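Local coordinates for protein AfJAMM (Archaeoglobus fulgidus, PDB 1R5X) that binds a zinc ion in a JAMM-type, metalloprotease-like site and is probably a metallopeptidase of the JAB/MPN family, at residues G76-H81 / Y102-C107. Sequence-based numbering, arbitrary orientation.
Sequences GTVHSH and YHIIVC. With ZN (zinc ion), chain C.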
loop_
_atom_site.group_PDB
_atom_site.type_symbol
_atom_site.label_atom_id
_atom_site.label_comp_id
_atom_site.label_asym_id
_atom_site.label_seq_id
_atom_site.Cartn_x
_atom_site.Cartn_y
_atom_site.Cartn_z
ATOM N N GLY A 76 -5.103 4.456 5.051
ATOM C CA GLY A 76 -3.672 4.574 4.865
ATOM C C GLY A 76 -3.257 4.930 3.446
ATOM O O GLY A 76 -4.033 5.502 2.665
ATOM N N THR A 77 -2.018 4.589 3.110
ATOM C CA THR A 77 -1.483 4.890 1.799
ATOM C C THR A 77 -0.813 3.700 1.159
ATOM O O THR A 77 -0.550 2.687 1.795
ATOM C CB THR A 77 -0.424 6.004 1.859
ATOM O OG1 THR A 77 0.770 5.498 2.481
ATOM C CG2 THR A 77 -0.937 7.186 2.658
ATOM N N VAL A 78 -0.541 3.853 -0.124
ATOM C CA VAL A 78 0.129 2.847 -0.899
ATOM C C VAL A 78 0.977 3.581 -1.933
ATOM O O VAL A 78 0.571 4.604 -2.486
ATOM C CB VAL A 78 -0.875 1.931 -1.628
ATOM C CG1 VAL A 78 -1.714 2.746 -2.614
ATOM C CG2 VAL A 78 -0.135 0.841 -2.352
ATOM N N HIS A 79 2.181 3.081 -2.161
ATOM C CA HIS A 79 3.027 3.671 -3.179
ATOM C C HIS A 79 4.064 2.646 -3.582
ATOM O O HIS A 79 4.310 1.690 -2.858
ATOM C CB HIS A 79 3.640 4.999 -2.711
ATOM C CG HIS A 79 4.916 4.861 -1.956
ATOM N ND1 HIS A 79 5.020 4.176 -0.766
ATOM C CD2 HIS A 79 6.150 5.343 -2.224
ATOM C CE1 HIS A 79 6.266 4.243 -0.332
ATOM N NE2 HIS A 79 6.971 4.947 -1.200
ATOM N N SER A 80 4.651 2.827 -4.754
ATOM C CA SER A 80 5.614 1.857 -5.247
ATOM C C SER A 80 7.034 2.354 -5.420
ATOM O O SER A 80 7.310 3.548 -5.356
ATOM C CB SER A 80 5.091 1.261 -6.556
ATOM O OG SER A 80 4.843 2.285 -7.503
ATOM N N HIS A 81 7.917 1.386 -5.639
ATOM C CA HIS A 81 9.345 1.602 -5.842
ATOM C C HIS A 81 9.749 0.825 -7.086
ATOM O O HIS A 81 9.463 -0.369 -7.195
ATOM C CB HIS A 81 10.129 1.047 -4.663
ATOM C CG HIS A 81 9.985 1.842 -3.405
ATOM N ND1 HIS A 81 10.415 1.373 -2.180
ATOM C CD2 HIS A 81 9.488 3.081 -3.180
ATOM C CE1 HIS A 81 10.187 2.289 -1.257
ATOM N NE2 HIS A 81 9.624 3.333 -1.837
ATOM N N TYR A 102 -2.317 2.166 7.992
ATOM C CA TYR A 102 -1.726 1.141 7.137
ATOM C C TYR A 102 -1.046 1.759 5.925
ATOM O O TYR A 102 -1.647 2.544 5.194
ATOM C CB TYR A 102 -2.799 0.153 6.666
ATOM C CG TYR A 102 -3.591 -0.484 7.788
ATOM C CD1 TYR A 102 -4.603 0.218 8.439
ATOM C CD2 TYR A 102 -3.306 -1.783 8.216
ATOM C CE1 TYR A 102 -5.318 -0.363 9.504
ATOM C CE2 TYR A 102 -4.007 -2.366 9.270
ATOM C CZ TYR A 102 -5.006 -1.649 9.907
ATOM O OH TYR A 102 -5.669 -2.217 10.960
ATOM N N HIS A 103 0.201 1.374 5.699
ATOM C CA HIS A 103 0.971 1.912 4.588
ATOM C C HIS A 103 1.618 0.784 3.830
ATOM O O HIS A 103 2.481 0.074 4.348
ATOM C CB HIS A 103 2.008 2.882 5.131
ATOM C CG HIS A 103 1.404 3.959 5.974
ATOM N ND1 HIS A 103 0.844 5.099 5.437
ATOM C CD2 HIS A 103 1.195 4.029 7.310
ATOM C CE1 HIS A 103 0.318 5.825 6.407
ATOM N NE2 HIS A 103 0.515 5.197 7.552
ATOM N N ILE A 104 1.172 0.614 2.593
ATOM C CA ILE A 104 1.685 -0.451 1.763
ATOM C C ILE A 104 2.765 0.031 0.814
ATOM O O ILE A 104 2.698 1.140 0.273
ATOM C CB ILE A 104 0.553 -1.100 0.944
ATOM C CG1 ILE A 104 -0.397 -1.846 1.886
ATOM C CG2 ILE A 104 1.135 -2.051 -0.122
ATOM C CD1 ILE A 104 -1.711 -2.338 1.211
ATOM N N ILE A 105 3.769 -0.817 0.638
ATOM C CA ILE A 105 4.860 -0.531 -0.271
ATOM C C ILE A 105 4.922 -1.690 -1.251
ATOM O O ILE A 105 4.983 -2.854 -0.852
ATOM C CB ILE A 105 6.216 -0.390 0.477
ATOM C CG1 ILE A 105 6.150 0.813 1.429
ATOM C CG2 ILE A 105 7.352 -0.197 -0.521
ATOM C CD1 ILE A 105 7.499 1.261 1.975
ATOM N N VAL A 106 4.872 -1.367 -2.535
ATOM C CA VAL A 106 4.932 -2.372 -3.588
ATOM C C VAL A 106 6.207 -2.095 -4.378
ATOM O O VAL A 106 6.523 -0.946 -4.682
ATOM C CB VAL A 106 3.688 -2.282 -4.516
ATOM C CG1 VAL A 106 3.762 -3.340 -5.609
ATOM C CG2 VAL A 106 2.399 -2.477 -3.689
ATOM N N CYS A 107 6.951 -3.142 -4.705
ATOM C CA CYS A 107 8.194 -2.947 -5.437
ATOM C C CYS A 107 8.329 -3.894 -6.614
ATOM O O CYS A 107 7.613 -4.887 -6.717
ATOM C CB CYS A 107 9.383 -3.117 -4.493
ATOM S SG CYS A 107 9.462 -4.747 -3.733
HETATM ZN ZN ZN C . 8.971 4.884 -0.801
HETATM O O HOH W 1 2.673 3.748 1.359
#
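Ile105 CG2 sits over one face of the His81 ring, a CH-pi contact 4.1 Å from the ring centroid, while at the edge of the His103 ring Thr77 OG1 hydrogen-bonds His103 ND1 in the ring plane, 3.0 Å away; Phe96 stacks on that same ring. Strands 76-81 and 102-107 are the parallel pair of a beta-alpha-beta unit in the JAB/MPN fold, with helix 90-95 in the crossover. His79 and His81, two apart on one strand, leave the same face of the sheet and bind the zinc ion through their NE2 atoms; Asp92 from the crossover helix joins them. With CG of His79 between its backbone N and carbonyl carbon (chi1 87°), the ring stands beside Ile105, and Ile105 CG1 lies 3.9 Å from His79 CE1. Were His103 an alanine, Thr77 OG1 would probably lose its ring partner, keeping the water, and Phe96 its stack. Beneath the metal face, Val78 CG2 packs on Ile104 CG2, and helix 17-30 closes over Val78 and Val106. Backbone bonds such as Val106 N to His79 O join the strands. On the zinc side that water links Thr77 OG1, His79 ND1, which donates to it, and Ile104 O, which accepts from the water oxygen at 2.8 Å.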